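PDB 4FC9: type III effector Xcv3220-like C-terminal domain-containing protein from Xanthomonas campestris pv. vesicatoria, which is a type III effector secreted into the plant host, whose all-helical C-terminal domain probably acts as an E3 ubiquitin ligase. Local coordinates for residues E51-F56 with H185-V190; R96-A101 with A127-H132. All coordinates share one frame; numbering follows the deposited sequence.

Contact 1 of 2, residues E51-F56 with H185-V190; sequences EERNPF and HIPEQV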
loop_
_atom_site.group_PDB
_atom_site.type_symbol
_atom_site.label_atom_id
_atom_site.label_comp_id
_atom_site.label_asym_id
_atom_site.label_seq_id
_atom_site.Cartn_x
_atom_site.Cartn_y
_atom_site.Cartn_z
ATOM N N GLU A 51 7.085 10.196 13.994
ATOM C CA GLU A 51 6.667 10.071 15.385
ATOM C C GLU A 51 7.036 8.730 15.999
ATOM O O GLU A 51 7.016 8.577 17.216
ATOM C CB GLU A 51 5.160 10.267 15.492
ATOM C CG GLU A 51 4.652 11.482 14.754
ATOM C CD GLU A 51 5.067 12.776 15.409
ATOM O OE1 GLU A 51 5.171 12.801 16.653
ATOM O OE2 GLU A 51 5.293 13.766 14.679
ATOM N N GLU A 52 7.358 7.763 15.147
ATOM C CA GLU A 52 7.644 6.397 15.572
ATOM C C GLU A 52 6.482 5.817 16.373
ATOM O O GLU A 52 6.665 5.180 17.410
ATOM C CB GLU A 52 8.970 6.325 16.331
ATOM C CG GLU A 52 10.154 6.685 15.453
ATOM C CD GLU A 52 11.468 6.699 16.198
ATOM O OE1 GLU A 52 11.680 7.613 17.025
ATOM O OE2 GLU A 52 12.293 5.800 15.952
ATOM N N ARG A 53 5.282 6.050 15.856
ATOM C CA ARG A 53 4.049 5.585 16.474
ATOM C C ARG A 53 3.196 4.776 15.494
ATOM O O ARG A 53 3.376 4.851 14.279
ATOM C CB ARG A 53 3.262 6.770 17.049
ATOM C CG ARG A 53 3.960 7.433 18.233
ATOM C CD ARG A 53 3.365 8.788 18.574
ATOM N NE ARG A 53 1.992 8.694 19.067
ATOM C CZ ARG A 53 1.325 9.710 19.609
ATOM N NH1 ARG A 53 1.902 10.896 19.736
ATOM N NH2 ARG A 53 0.079 9.540 20.029
ATOM N N ASN A 54 2.272 4.004 16.055
ATOM C CA ASN A 54 1.462 3.034 15.335
ATOM C C ASN A 54 0.051 3.584 15.100
ATOM O O ASN A 54 -0.771 3.592 16.016
ATOM C CB ASN A 54 1.395 1.757 16.186
ATOM C CG ASN A 54 0.742 0.588 15.472
ATOM O OD1 ASN A 54 0.094 0.742 14.438
ATOM N ND2 ASN A 54 0.903 -0.599 16.042
ATOM N N PRO A 55 -0.241 4.036 13.866
ATOM C CA PRO A 55 -1.545 4.640 13.565
ATOM C C PRO A 55 -2.686 3.630 13.501
ATOM O O PRO A 55 -3.834 4.016 13.288
ATOM C CB PRO A 55 -1.326 5.260 12.181
ATOM C CG PRO A 55 -0.276 4.417 11.561
ATOM C CD PRO A 55 0.647 4.039 12.691
ATOM N N PHE A 56 -2.372 2.354 13.686
ATOM C CA PHE A 56 -3.369 1.304 13.556
ATOM C C PHE A 56 -4.009 0.952 14.888
ATOM O O PHE A 56 -4.969 0.187 14.938
ATOM C CB PHE A 56 -2.761 0.069 12.887
ATOM C CG PHE A 56 -2.325 0.315 11.468
ATOM C CD1 PHE A 56 -3.252 0.352 10.442
ATOM C CD2 PHE A 56 -0.991 0.531 11.163
ATOM C CE1 PHE A 56 -2.855 0.593 9.131
ATOM C CE2 PHE A 56 -0.585 0.771 9.858
ATOM C CZ PHE A 56 -1.518 0.801 8.839
ATOM N N HIS A 185 -5.381 6.119 13.399
ATOM C CA HIS A 185 -5.212 7.009 14.531
ATOM C C HIS A 185 -3.998 7.901 14.373
ATOM O O HIS A 185 -2.860 7.461 14.499
ATOM C CB HIS A 185 -5.154 6.203 15.821
ATOM C CG HIS A 185 -6.333 5.301 16.005
ATOM N ND1 HIS A 185 -7.501 5.716 16.606
ATOM C CD2 HIS A 185 -6.534 4.012 15.643
ATOM C CE1 HIS A 185 -8.365 4.718 16.622
ATOM N NE2 HIS A 185 -7.804 3.672 16.042
ATOM N N ILE A 186 -4.264 9.164 14.074
ATOM C CA ILE A 186 -3.220 10.150 13.885
ATOM C C ILE A 186 -3.060 10.945 15.171
ATOM O O ILE A 186 -4.046 11.429 15.728
ATOM C CB ILE A 186 -3.575 11.109 12.730
ATOM C CG1 ILE A 186 -3.906 10.317 11.460
ATOM C CG2 ILE A 186 -2.452 12.110 12.486
ATOM C CD1 ILE A 186 -2.832 9.344 11.023
ATOM N N PRO A 187 -1.814 11.068 15.660
ATOM C CA PRO A 187 -1.510 11.874 16.841
ATOM C C PRO A 187 -2.101 13.273 16.736
ATOM O O PRO A 187 -2.164 13.845 15.644
ATOM C CB PRO A 187 0.014 11.954 16.815
ATOM C CG PRO A 187 0.432 10.699 16.171
ATOM C CD PRO A 187 -0.616 10.387 15.141
ATOM N N GLU A 188 -2.524 13.816 17.873
ATOM C CA GLU A 188 -3.061 15.170 17.947
ATOM C C GLU A 188 -1.969 16.196 17.637
ATOM O O GLU A 188 -2.213 17.406 17.629
ATOM C CB GLU A 188 -3.668 15.415 19.332
ATOM C CG GLU A 188 -4.727 14.386 19.727
ATOM C CD GLU A 188 -5.268 14.590 21.135
ATOM O OE1 GLU A 188 -4.702 15.417 21.885
ATOM O OE2 GLU A 188 -6.263 13.919 21.491
ATOM N N GLN A 189 -0.764 15.691 17.391
ATOM C CA GLN A 189 0.365 16.493 16.950
ATOM C C GLN A 189 0.408 16.618 15.427
ATOM O O GLN A 189 0.286 17.719 14.894
ATOM C CB GLN A 189 1.673 15.888 17.463
ATOM C CG GLN A 189 2.915 16.422 16.770
ATOM C CD GLN A 189 4.137 16.392 17.665
ATOM O OE1 GLN A 189 4.019 16.332 18.888
ATOM N NE2 GLN A 189 5.320 16.437 17.060
ATOM N N VAL A 190 0.573 15.486 14.740
ATOM C CA VAL A 190 0.760 15.458 13.285
ATOM C C VAL A 190 -0.325 16.222 12.533
ATOM O O VAL A 190 -0.036 16.970 11.599
ATOM C CB VAL A 190 0.803 14.011 12.733
ATOM C CG1 VAL A 190 1.186 14.016 11.264
ATOM C CG2 VAL A 190 1.775 13.161 13.523
#

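Contact 2 of 2, residues R96-A101 with A127-H132; sequences RVSDMA and AQKSAH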
loop_
_atom_site.group_PDB
_atom_site.type_symbol
_atom_site.label_atom_id
_atom_site.label_comp_id
_atom_site.label_asym_id
_atom_site.label_seq_id
_atom_site.Cartn_x
_atom_site.Cartn_y
_atom_site.Cartn_z
ATOM N N ARG A 96 -7.408 -6.691 -8.106
ATOM C CA ARG A 96 -7.577 -5.235 -8.163
ATOM C C ARG A 96 -6.239 -4.514 -8.267
ATOM O O ARG A 96 -6.117 -3.502 -8.963
ATOM C CB ARG A 96 -8.346 -4.714 -6.947
ATOM C CG ARG A 96 -9.799 -5.130 -6.895
ATOM C CD ARG A 96 -10.588 -4.559 -8.057
ATOM N NE ARG A 96 -12.023 -4.626 -7.801
ATOM C CZ ARG A 96 -12.959 -4.497 -8.734
ATOM N NH1 ARG A 96 -14.244 -4.568 -8.408
ATOM N NH2 ARG A 96 -12.611 -4.299 -9.997
ATOM N N VAL A 97 -5.242 -5.030 -7.561
ATOM C CA VAL A 97 -3.910 -4.453 -7.628
ATOM C C VAL A 97 -3.374 -4.551 -9.051
ATOM O O VAL A 97 -2.819 -3.586 -9.577
ATOM C CB VAL A 97 -2.939 -5.137 -6.651
ATOM C CG1 VAL A 97 -1.515 -4.636 -6.871
ATOM C CG2 VAL A 97 -3.379 -4.906 -5.215
ATOM N N SER A 98 -3.557 -5.711 -9.680
ATOM C CA SER A 98 -3.127 -5.904 -11.062
ATOM C C SER A 98 -3.889 -4.993 -12.005
ATOM O O SER A 98 -3.329 -4.492 -12.982
ATOM C CB SER A 98 -3.328 -7.353 -11.499
ATOM O OG SER A 98 -2.302 -8.179 -10.990
ATOM N N ASP A 99 -5.169 -4.789 -11.715
ATOM C CA ASP A 99 -6.000 -3.937 -12.550
ATOM C C ASP A 99 -5.512 -2.501 -12.513
ATOM O O ASP A 99 -5.500 -1.813 -13.532
ATOM C CB ASP A 99 -7.460 -4.001 -12.112
ATOM C CG ASP A 99 -8.094 -5.340 -12.410
ATOM O OD1 ASP A 99 -7.452 -6.165 -13.099
ATOM O OD2 ASP A 99 -9.238 -5.563 -11.960
HETATM N N MSE A 100 -5.111 -2.055 -11.328
HETATM C CA MSE A 100 -4.625 -0.696 -11.156
HETATM C C MSE A 100 -3.246 -0.541 -11.780
HETATM O O MSE A 100 -2.991 0.411 -12.515
HETATM C CB MSE A 100 -4.575 -0.321 -9.675
HETATM C CG MSE A 100 -5.153 1.057 -9.379
HETATM SE SE MSE A 100 -4.293 1.944 -7.871
HETATM C CE MSE A 100 -4.573 0.577 -6.510
ATOM N N ALA A 101 -2.361 -1.486 -11.482
ATOM C CA ALA A 101 -0.997 -1.445 -11.990
ATOM C C ALA A 101 -0.990 -1.655 -13.496
ATOM O O ALA A 101 -0.139 -1.118 -14.208
ATOM C CB ALA A 101 -0.143 -2.495 -11.309
ATOM N N ALA A 127 6.296 -0.672 -8.342
ATOM C CA ALA A 127 5.877 0.055 -7.148
ATOM C C ALA A 127 4.430 -0.265 -6.788
ATOM O O ALA A 127 4.125 -0.574 -5.633
ATOM C CB ALA A 127 6.057 1.548 -7.347
ATOM N N GLN A 128 3.546 -0.197 -7.779
ATOM C CA GLN A 128 2.138 -0.493 -7.552
ATOM C C GLN A 128 1.907 -1.966 -7.222
ATOM O O GLN A 128 1.139 -2.283 -6.314
ATOM C CB GLN A 128 1.284 -0.063 -8.749
ATOM C CG GLN A 128 1.289 1.443 -8.992
ATOM C CD GLN A 128 0.304 1.882 -10.069
ATOM O OE1 GLN A 128 0.701 2.271 -11.169
ATOM N NE2 GLN A 128 -0.987 1.839 -9.747
ATOM N N LYS A 129 2.571 -2.859 -7.951
ATOM C CA LYS A 129 2.390 -4.299 -7.754
ATOM C C LYS A 129 2.710 -4.744 -6.328
ATOM O O LYS A 129 2.123 -5.698 -5.823
ATOM C CB LYS A 129 3.253 -5.101 -8.736
ATOM C CG LYS A 129 2.812 -5.046 -10.194
ATOM C CD LYS A 129 1.483 -5.741 -10.425
ATOM C CE LYS A 129 1.569 -7.227 -10.151
ATOM N NZ LYS A 129 0.317 -7.921 -10.556
ATOM N N SER A 130 3.639 -4.051 -5.681
ATOM C CA SER A 130 4.137 -4.487 -4.382
ATOM C C SER A 130 3.750 -3.558 -3.230
ATOM O O SER A 130 4.307 -3.652 -2.136
ATOM C CB SER A 130 5.656 -4.660 -4.432
ATOM O OG SER A 130 6.298 -3.444 -4.780
ATOM N N ALA A 131 2.789 -2.671 -3.470
ATOM C CA ALA A 131 2.310 -1.762 -2.428
ATOM C C ALA A 131 1.273 -2.434 -1.536
ATOM O O ALA A 131 0.177 -1.910 -1.343
ATOM C CB ALA A 131 1.738 -0.501 -3.045
ATOM N N HIS A 132 1.621 -3.600 -0.997
ATOM C CA HIS A 132 0.732 -4.323 -0.090
ATOM C C HIS A 132 1.483 -5.351 0.755
ATOM O O HIS A 132 2.684 -5.560 0.576
ATOM C CB HIS A 132 -0.438 -4.963 -0.848
ATOM C CG HIS A 132 -0.031 -6.029 -1.815
ATOM N ND1 HIS A 132 0.227 -7.324 -1.427
ATOM C CD2 HIS A 132 0.148 -5.998 -3.158
ATOM C CE1 HIS A 132 0.552 -8.045 -2.486
ATOM N NE2 HIS A 132 0.512 -7.262 -3.548
HETATM O O HOH W 1 -3.027 3.277 -11.597
HETATM O O HOH W 2 1.883 0.767 -13.461
#

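Contact 1 of 2, residues E51-F56 with H185-V190
Arg53 turns at its third torsion (chi3 66°), which lays its guanidinium flat against Pro187: CG of Pro187 stands over the centre of the group, 3.7 Å above its plane, and Arg53 NH1 lies 3.6 Å from Pro187 CB. Hydrogen bonds from Arg53 NE to Ala60 O and from NH2 to Gly59 O hold that plane fixed. Glu51 bends at chi2, and its CG passes Val190 CG2 at 3.6 Å. Its carboxylate crosses the Gln189 amide with the planes 73° apart; Glu51 OE2 to Gln189 NE2 is 3.6 Å, and Gln189 is poorly ordered, so this polar approach is loose. The one hydrogen bond joining the segments is backbone to backbone: His185 N reaches a lone pair of Pro55 O in its carbonyl plane at 2.6 Å. Pro55 CA returns a CA-H...O contact to His185 O at 3.2 Å. In an Asx turn, Phe56 N donates to Asn54 OD1 two residues back, from above its carbonyl plane. Together these contacts lay the model's irregular C-terminal tail against the loop that follows helix 32-49. Pro55 and Pro187 rest on that helix, at Val48 and Thr47, while Phe56 packs on its Met44 and on helices 79-88 and 152-171.

Contact 2 of 2, residues R96-A101 with A127-H132
Ala101 meets Gln128 and Lys129 where the C-terminal ends of two successive helices, 91-101 and 112-129, come together in this all-helical, bilobal domain. Apolar packing is centred on the Ala101 methyl: CB is 3.8 Å from Gln128 CB and 3.7 Å from Lys129 CD. Met100 (selenomethionine) packs on Leu167 and Ile168 of helix 152-171; how it meets Gln128 is doubtful, since it is deposited in two conformers. One helical turn before Ala101, Val97 sets its CG1 methyl on the last carbonyls of helix 112-129, 3.6 Å from Gln128 O, and its CG2 approaches the His132 ring obliquely. That ring is set by partners beyond the contact, an edge-to-face pairing with Phe93 and a hydrogen bond between ND1 and Gly134 N. Among the polar groups, Lys129 folds at chi2 (-67°) and chi3 (-65°), so its chain runs past Ala101 and brings NZ to 2.7 Å from Ser98 OG. Water then links the amide of Gln128 to the end of helix 91-101. One molecule donates to Met100 O at 3.0 Å and accepts from Gln128 NE2 at 3.1 Å; a second donates to both Ala101 O, at 2.9 Å, and Gln128 OE1, at 3.0 Å.

The centre of contact 2 is about 8 Å from that of the chain, the centre of contact 1 about 18 Å. Each has three buried residues, but two touching residues of contact 1 are exposed and none of contact 2. Along the sequence contact 2 is nested inside the long loop that contact 1 closes; in space their centres are about 26 Å apart and their nearest atoms about 11 Å. Contact 1 joins two irregular segments and relies on a direct backbone hydrogen bond and a proline over a guanidinium face. Contact 2 joins helix ends through alanine and valine methyls and bridging waters. Helix 152-171 is common ground, taking Phe56 from one and Met100 and His132 from the other.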